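PDB 3E2V: 3'-5'-exonuclease from Saccharomyces cerevisiae, which probably incises double-stranded DNA and excises it from the 3' to the 5' end, as a magnesium-dependent nuclease of the TatD-type hydrolase family. Local coordinates for residues D39-L44 with K76-L81; E215-G220 with Y242-D247. One frame throughout, in Å; residues are numbered along the deposited sequence.

Contact 1: residues D39-L44 with K76-L81; sequences DYVKLL and KDLSPL
With CG opposite its carbonyl carbon (chi1 -66°), Leu44 sends its methyls from helix 40-49 to Ser79 and Leu81, while Ser79 swings OG opposite its own backbone N (chi1 174°) to lie against the leucine. In the TIM-barrel scaffold of TatD nucleases, the first turn of helix 40-49 here meets the loop that leads from helix 62-75 into strand 82-87. Leu44 divides its two methyls between different partners. Leu44 CD1 sits 3.5 Å from Ser79 OG, whereas Leu44 CD2 meets Leu81 CD2 at 4.0 Å, the two leucine side chains crossing at a slant. Nearer the backbone, Leu44 CB abuts Pro80 CD at 4.0 Å. Ser79 OG donates to Leu81 O at 2.7 Å, in the carbonyl plane and on a lone pair, which ties the loop across Pro80. The polar end of the serine is thereby satisfied although it lies against a methyl. One turn earlier on the helix, Val41 CG2 lies 4.2 Å from Leu78 CB, a looser contact at the more exposed end of the interface. Val75 also touches Val41, and Leu81 also touches Ala47 of the same helix and Val52 and Ala55 of strand 52-57. At the buried end, Leu81 CD1 approaches to 3.2 Å from Leu44 O, a close methyl-to-carbonyl contact.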
loop_
_atom_site.group_PDB
_atom_site.type_symbol
_atom_site.label_atom_id
_atom_site.label_comp_id
_atom_site.label_asym_id
_atom_site.label_seq_id
_atom_site.Cartn_x
_atom_site.Cartn_y
_atom_site.Cartn_z
ATOM N N ASP A 39 -2.543 -20.637 3.850
ATOM C CA ASP A 39 -3.214 -21.007 2.595
ATOM C C ASP A 39 -2.993 -19.948 1.527
ATOM O O ASP A 39 -3.844 -19.779 0.658
ATOM C CB ASP A 39 -4.714 -21.215 2.844
ATOM C CG ASP A 39 -5.434 -19.930 3.250
ATOM O OD1 ASP A 39 -4.866 -19.086 3.992
ATOM O OD2 ASP A 39 -6.608 -19.758 2.835
ATOM N N TYR A 40 -1.865 -19.241 1.575
ATOM C CA TYR A 40 -1.681 -18.125 0.639
ATOM C C TYR A 40 -1.518 -18.554 -0.815
ATOM O O TYR A 40 -1.854 -17.801 -1.712
ATOM C CB TYR A 40 -0.593 -17.148 1.102
ATOM C CG TYR A 40 0.729 -17.794 1.449
ATOM C CD1 TYR A 40 1.645 -18.136 0.452
ATOM C CD2 TYR A 40 1.069 -18.051 2.768
ATOM C CE1 TYR A 40 2.865 -18.728 0.767
ATOM C CE2 TYR A 40 2.292 -18.629 3.095
ATOM C CZ TYR A 40 3.178 -18.972 2.094
ATOM O OH TYR A 40 4.382 -19.554 2.426
ATOM N N VAL A 41 -1.045 -19.768 -1.072
ATOM C CA VAL A 41 -0.981 -20.226 -2.464
ATOM C C VAL A 41 -2.404 -20.412 -3.027
ATOM O O VAL A 41 -2.704 -19.911 -4.113
ATOM C CB VAL A 41 -0.039 -21.453 -2.664
ATOM C CG1 VAL A 41 -0.182 -22.016 -4.062
ATOM C CG2 VAL A 41 1.407 -21.039 -2.421
ATOM N N LYS A 42 -3.296 -21.049 -2.269
ATOM C CA LYS A 42 -4.710 -21.153 -2.684
ATOM C C LYS A 42 -5.394 -19.783 -2.792
ATOM O O LYS A 42 -6.222 -19.551 -3.689
ATOM C CB LYS A 42 -5.508 -22.078 -1.754
ATOM C CG LYS A 42 -5.236 -23.543 -2.044
ATOM C CD LYS A 42 -5.869 -24.422 -0.989
ATOM C CE LYS A 42 -5.403 -25.866 -1.116
ATOM N NZ LYS A 42 -6.317 -26.650 -1.979
ATOM N N LEU A 43 -5.026 -18.880 -1.893
ATOM C CA LEU A 43 -5.474 -17.511 -1.965
ATOM C C LEU A 43 -5.106 -16.889 -3.314
ATOM O O LEU A 43 -5.921 -16.191 -3.934
ATOM C CB LEU A 43 -4.841 -16.699 -0.835
ATOM C CG LEU A 43 -5.192 -15.221 -0.810
ATOM C CD1 LEU A 43 -5.694 -14.814 0.552
ATOM C CD2 LEU A 43 -4.022 -14.382 -1.288
ATOM N N LEU A 44 -3.875 -17.123 -3.756
ATOM C CA LEU A 44 -3.425 -16.566 -5.026
ATOM C C LEU A 44 -4.139 -17.227 -6.198
ATOM O O LEU A 44 -4.445 -16.550 -7.180
ATOM C CB LEU A 44 -1.897 -16.646 -5.140
ATOM C CG LEU A 44 -1.141 -15.763 -4.127
ATOM C CD1 LEU A 44 0.336 -16.156 -4.021
ATOM C CD2 LEU A 44 -1.277 -14.255 -4.422
ATOM N N LYS A 76 7.547 -17.544 -6.038
ATOM C CA LYS A 76 7.735 -17.129 -7.447
ATOM C C LYS A 76 7.374 -18.210 -8.461
ATOM O O LYS A 76 6.945 -17.913 -9.592
ATOM C CB LYS A 76 9.157 -16.602 -7.700
ATOM C CG LYS A 76 10.248 -17.671 -7.759
ATOM C CD LYS A 76 11.649 -17.059 -7.772
ATOM C CE LYS A 76 12.692 -18.128 -8.103
ATOM N NZ LYS A 76 13.992 -17.894 -7.410
ATOM N N ASP A 77 7.558 -19.466 -8.062
ATOM C CA ASP A 77 7.260 -20.592 -8.933
ATOM C C ASP A 77 5.949 -21.273 -8.571
ATOM O O ASP A 77 5.603 -22.299 -9.166
ATOM C CB ASP A 77 8.414 -21.600 -8.911
ATOM C CG ASP A 77 9.700 -21.030 -9.496
ATOM O OD1 ASP A 77 9.674 -20.470 -10.626
ATOM O OD2 ASP A 77 10.742 -21.130 -8.831
ATOM N N LEU A 78 5.218 -20.704 -7.613
ATOM C CA LEU A 78 3.933 -21.265 -7.180
ATOM C C LEU A 78 2.738 -20.342 -7.398
ATOM O O LEU A 78 1.598 -20.799 -7.440
ATOM C CB LEU A 78 3.983 -21.695 -5.706
ATOM C CG LEU A 78 4.998 -22.775 -5.332
ATOM C CD1 LEU A 78 5.218 -22.808 -3.840
ATOM C CD2 LEU A 78 4.566 -24.145 -5.852
ATOM N N SER A 79 3.009 -19.044 -7.533
ATOM C CA SER A 79 1.957 -18.033 -7.627
ATOM C C SER A 79 1.524 -17.826 -9.069
ATOM O O SER A 79 2.355 -17.527 -9.922
ATOM C CB SER A 79 2.457 -16.702 -7.071
ATOM O OG SER A 79 1.477 -15.684 -7.280
ATOM N N PRO A 80 0.213 -17.971 -9.340
ATOM C CA PRO A 80 -0.278 -17.604 -10.665
ATOM C C PRO A 80 -0.423 -16.084 -10.855
ATOM O O PRO A 80 -0.733 -15.638 -11.963
ATOM C CB PRO A 80 -1.640 -18.303 -10.725
ATOM C CG PRO A 80 -2.093 -18.362 -9.324
ATOM C CD PRO A 80 -0.858 -18.501 -8.475
ATOM N N LEU A 81 -0.227 -15.306 -9.786
ATOM C CA LEU A 81 -0.120 -13.842 -9.897
ATOM C C LEU A 81 1.336 -13.443 -9.973
ATOM O O LEU A 81 2.190 -14.060 -9.325
ATOM C CB LEU A 81 -0.725 -13.137 -8.677
ATOM C CG LEU A 81 -2.213 -12.797 -8.667
ATOM C CD1 LEU A 81 -3.096 -14.028 -8.709
ATOM C CD2 LEU A 81 -2.527 -11.968 -7.434
#

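Contact 2: residues E215-G220 with Y242-D247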
loop_
_atom_site.group_PDB
_atom_site.type_symbol
_atom_site.label_atom_id
_atom_site.label_comp_id
_atom_site.label_asym_id
_atom_site.label_seq_id
_atom_site.Cartn_x
_atom_site.Cartn_y
_atom_site.Cartn_z
ATOM N N GLU A 215 5.517 18.772 -0.691
ATOM C CA GLU A 215 5.665 19.957 -1.542
ATOM C C GLU A 215 7.120 20.389 -1.643
ATOM O O GLU A 215 7.554 20.852 -2.721
ATOM C CB GLU A 215 4.797 21.107 -1.040
ATOM C CG GLU A 215 4.739 22.291 -1.985
ATOM C CD GLU A 215 5.813 23.335 -1.689
ATOM O OE1 GLU A 215 6.574 23.179 -0.706
ATOM O OE2 GLU A 215 5.887 24.330 -2.449
ATOM N N ARG A 216 7.872 20.251 -0.545
ATOM C CA ARG A 216 9.294 20.614 -0.590
ATOM C C ARG A 216 10.082 19.753 -1.577
ATOM O O ARG A 216 10.999 20.238 -2.241
ATOM C CB ARG A 216 9.933 20.571 0.798
ATOM C CG ARG A 216 9.421 21.683 1.685
ATOM C CD ARG A 216 10.347 21.931 2.869
ATOM N NE ARG A 216 10.666 20.707 3.595
ATOM C CZ ARG A 216 9.939 20.206 4.595
ATOM N NH1 ARG A 216 8.845 20.827 5.033
ATOM N NH2 ARG A 216 10.313 19.082 5.169
ATOM N N PHE A 217 9.720 18.472 -1.687
ATOM C CA PHE A 217 10.352 17.592 -2.659
ATOM C C PHE A 217 9.814 17.803 -4.086
ATOM O O PHE A 217 10.532 17.588 -5.054
ATOM C CB PHE A 217 10.131 16.136 -2.243
ATOM C CG PHE A 217 10.954 15.709 -1.052
ATOM C CD1 PHE A 217 12.190 15.066 -1.230
ATOM C CD2 PHE A 217 10.518 15.965 0.250
ATOM C CE1 PHE A 217 12.960 14.680 -0.123
ATOM C CE2 PHE A 217 11.278 15.559 1.358
ATOM C CZ PHE A 217 12.502 14.931 1.170
ATOM N N VAL A 218 8.545 18.195 -4.210
ATOM C CA VAL A 218 7.971 18.472 -5.531
ATOM C C VAL A 218 8.653 19.692 -6.169
ATOM O O VAL A 218 9.022 19.655 -7.357
ATOM C CB VAL A 218 6.423 18.672 -5.444
ATOM C CG1 VAL A 218 5.873 19.297 -6.740
ATOM C CG2 VAL A 218 5.732 17.333 -5.150
ATOM N N VAL A 219 8.853 20.746 -5.369
ATOM C CA VAL A 219 9.500 21.986 -5.846
ATOM C C VAL A 219 11.013 21.887 -5.811
ATOM O O VAL A 219 11.684 22.411 -6.702
ATOM C CB VAL A 219 9.034 23.208 -5.041
ATOM C CG1 VAL A 219 9.790 24.477 -5.495
ATOM C CG2 VAL A 219 7.526 23.367 -5.220
ATOM N N GLY A 220 11.538 21.186 -4.807
ATOM C CA GLY A 220 12.983 21.058 -4.584
ATOM C C GLY A 220 13.448 21.852 -3.372
ATOM O O GLY A 220 12.945 22.944 -3.104
ATOM N N TYR A 242 17.438 18.126 -3.104
ATOM C CA TYR A 242 16.453 17.049 -3.232
ATOM C C TYR A 242 15.246 17.535 -4.029
ATOM O O TYR A 242 14.594 18.499 -3.629
ATOM C CB TYR A 242 15.979 16.607 -1.855
ATOM C CG TYR A 242 17.033 15.844 -1.083
ATOM C CD1 TYR A 242 17.209 14.481 -1.292
ATOM C CD2 TYR A 242 17.863 16.491 -0.170
ATOM C CE1 TYR A 242 18.173 13.765 -0.607
ATOM C CE2 TYR A 242 18.834 15.787 0.524
ATOM C CZ TYR A 242 18.977 14.422 0.301
ATOM O OH TYR A 242 19.928 13.706 0.985
ATOM N N LYS A 243 14.934 16.848 -5.127
ATOM C CA LYS A 243 13.719 17.138 -5.890
ATOM C C LYS A 243 13.236 15.873 -6.576
ATOM O O LYS A 243 14.032 15.178 -7.200
ATOM C CB LYS A 243 13.959 18.250 -6.949
ATOM C CG LYS A 243 12.687 18.695 -7.645
ATOM C CD LYS A 243 12.957 19.744 -8.719
ATOM C CE LYS A 243 11.622 20.229 -9.288
ATOM N NZ LYS A 243 11.817 21.150 -10.461
ATOM N N PHE A 244 11.939 15.583 -6.490
ATOM C CA PHE A 244 11.418 14.433 -7.215
ATOM C C PHE A 244 11.640 14.574 -8.722
ATOM O O PHE A 244 11.455 15.647 -9.311
ATOM C CB PHE A 244 9.921 14.264 -6.997
ATOM C CG PHE A 244 9.507 13.899 -5.595
ATOM C CD1 PHE A 244 10.300 13.114 -4.747
ATOM C CD2 PHE A 244 8.252 14.282 -5.159
ATOM C CE1 PHE A 244 9.848 12.773 -3.446
ATOM C CE2 PHE A 244 7.795 13.937 -3.873
ATOM C CZ PHE A 244 8.593 13.169 -3.023
ATOM N N HIS A 245 12.011 13.461 -9.348
ATOM C CA HIS A 245 12.032 13.394 -10.797
ATOM C C HIS A 245 10.671 13.811 -11.369
ATOM O O HIS A 245 9.640 13.474 -10.785
ATOM C CB HIS A 245 12.339 11.957 -11.217
ATOM C CG HIS A 245 12.660 11.812 -12.671
ATOM N ND1 HIS A 245 11.687 11.723 -13.641
ATOM C CD2 HIS A 245 13.847 11.733 -13.322
ATOM C CE1 HIS A 245 12.257 11.611 -14.828
ATOM N NE2 HIS A 245 13.566 11.612 -14.662
ATOM N N PRO A 246 10.640 14.547 -12.500
ATOM C CA PRO A 246 9.348 15.023 -12.982
ATOM C C PRO A 246 8.388 13.903 -13.387
ATOM O O PRO A 246 7.187 14.154 -13.476
ATOM C CB PRO A 246 9.721 15.901 -14.195
ATOM C CG PRO A 246 11.038 15.401 -14.628
ATOM C CD PRO A 246 11.749 15.008 -13.364
ATOM N N ASP A 247 8.905 12.696 -13.614
ATOM C CA ASP A 247 8.051 11.547 -13.940
ATOM C C ASP A 247 7.802 10.580 -12.774
ATOM O O ASP A 247 7.127 9.567 -12.949
ATOM C CB ASP A 247 8.589 10.788 -15.156
ATOM C CG ASP A 247 8.692 11.668 -16.405
ATOM O OD1 ASP A 247 7.785 12.492 -16.654
ATOM O OD2 ASP A 247 9.685 11.506 -17.151
HETATM O O HOH W 1 9.304 17.386 -8.899
#
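Phe217 O, near the C-terminal end of helix 207-219, receives Phe244 N at 2.8 Å in a nearly straight hydrogen bond (163° at the hydrogen), with the donor tilted out of the carbonyl plane. Lys243 CA approaches the same oxygen, Phe217 O, at 3.3 Å in a weaker CA-H...O contact. One residue along, a water donates to both Val218 O and Phe244 O, extending the bridge between the helix end and the loop. The arrangement fastens an outer helix of the TIM barrel to the chain leading into strand 250-252. Phe244, with CG opposite its carbonyl carbon (chi1 -67°), lays one ring face over Phe217 CB, which stands 3.5 Å from the centroid of the Phe244 ring in a CH-pi contact. The phenyl planes of Phe217 and Phe244 differ by 23°, but the rings are so displaced that little of one faces the other, with centroids 5.4 Å apart. Val218 CG2 approaches the Phe244 ring obliquely. Phe217 runs beside Tyr242 in the same direction, Phe217 CE1 4.0 Å from Tyr242 CB. Leu185 of helix 174-187 also touches Phe217. Replacing Phe244 by an alanine removes the ring, and would probably leave Phe217 CB and Val218 CG2 without their aromatic partner and open a gap beside the helix. The extended Lys243 chain lies along the helix end, Lys243 CE 3.3 Å from Val218 O. Beyond the helix, Gly220 CA makes a CA-H...O contact with Tyr242 O at 3.2 Å. Carbonyls at the helix end thus take the loop's N-H, the CA-H of Lys243 and a shared water, while Gly220 returns a contact to a loop oxygen and the rings pack beside them.

Overall arrangement
Contact 1 and contact 2 lie on opposite sides of the chain's centre, with their own centres about 37 Å apart and their nearest atoms about 24 Å apart, so neither touches the other. Along the chain they come in series, and each joins an outer helix to a loop that runs into a strand of the parallel barrel: strand 82-87 after 76-81, strand 250-252 after 242-247. Both are peripheral, their centres about 19 and 21 Å from the centre of the chain, and away from the magnesium site of His253 and Asp303. His253 nevertheless follows directly on the strand entered from 242-247. Apolar packing dominates contact 1, whereas contact 2 adds a direct backbone bond and a bridging water.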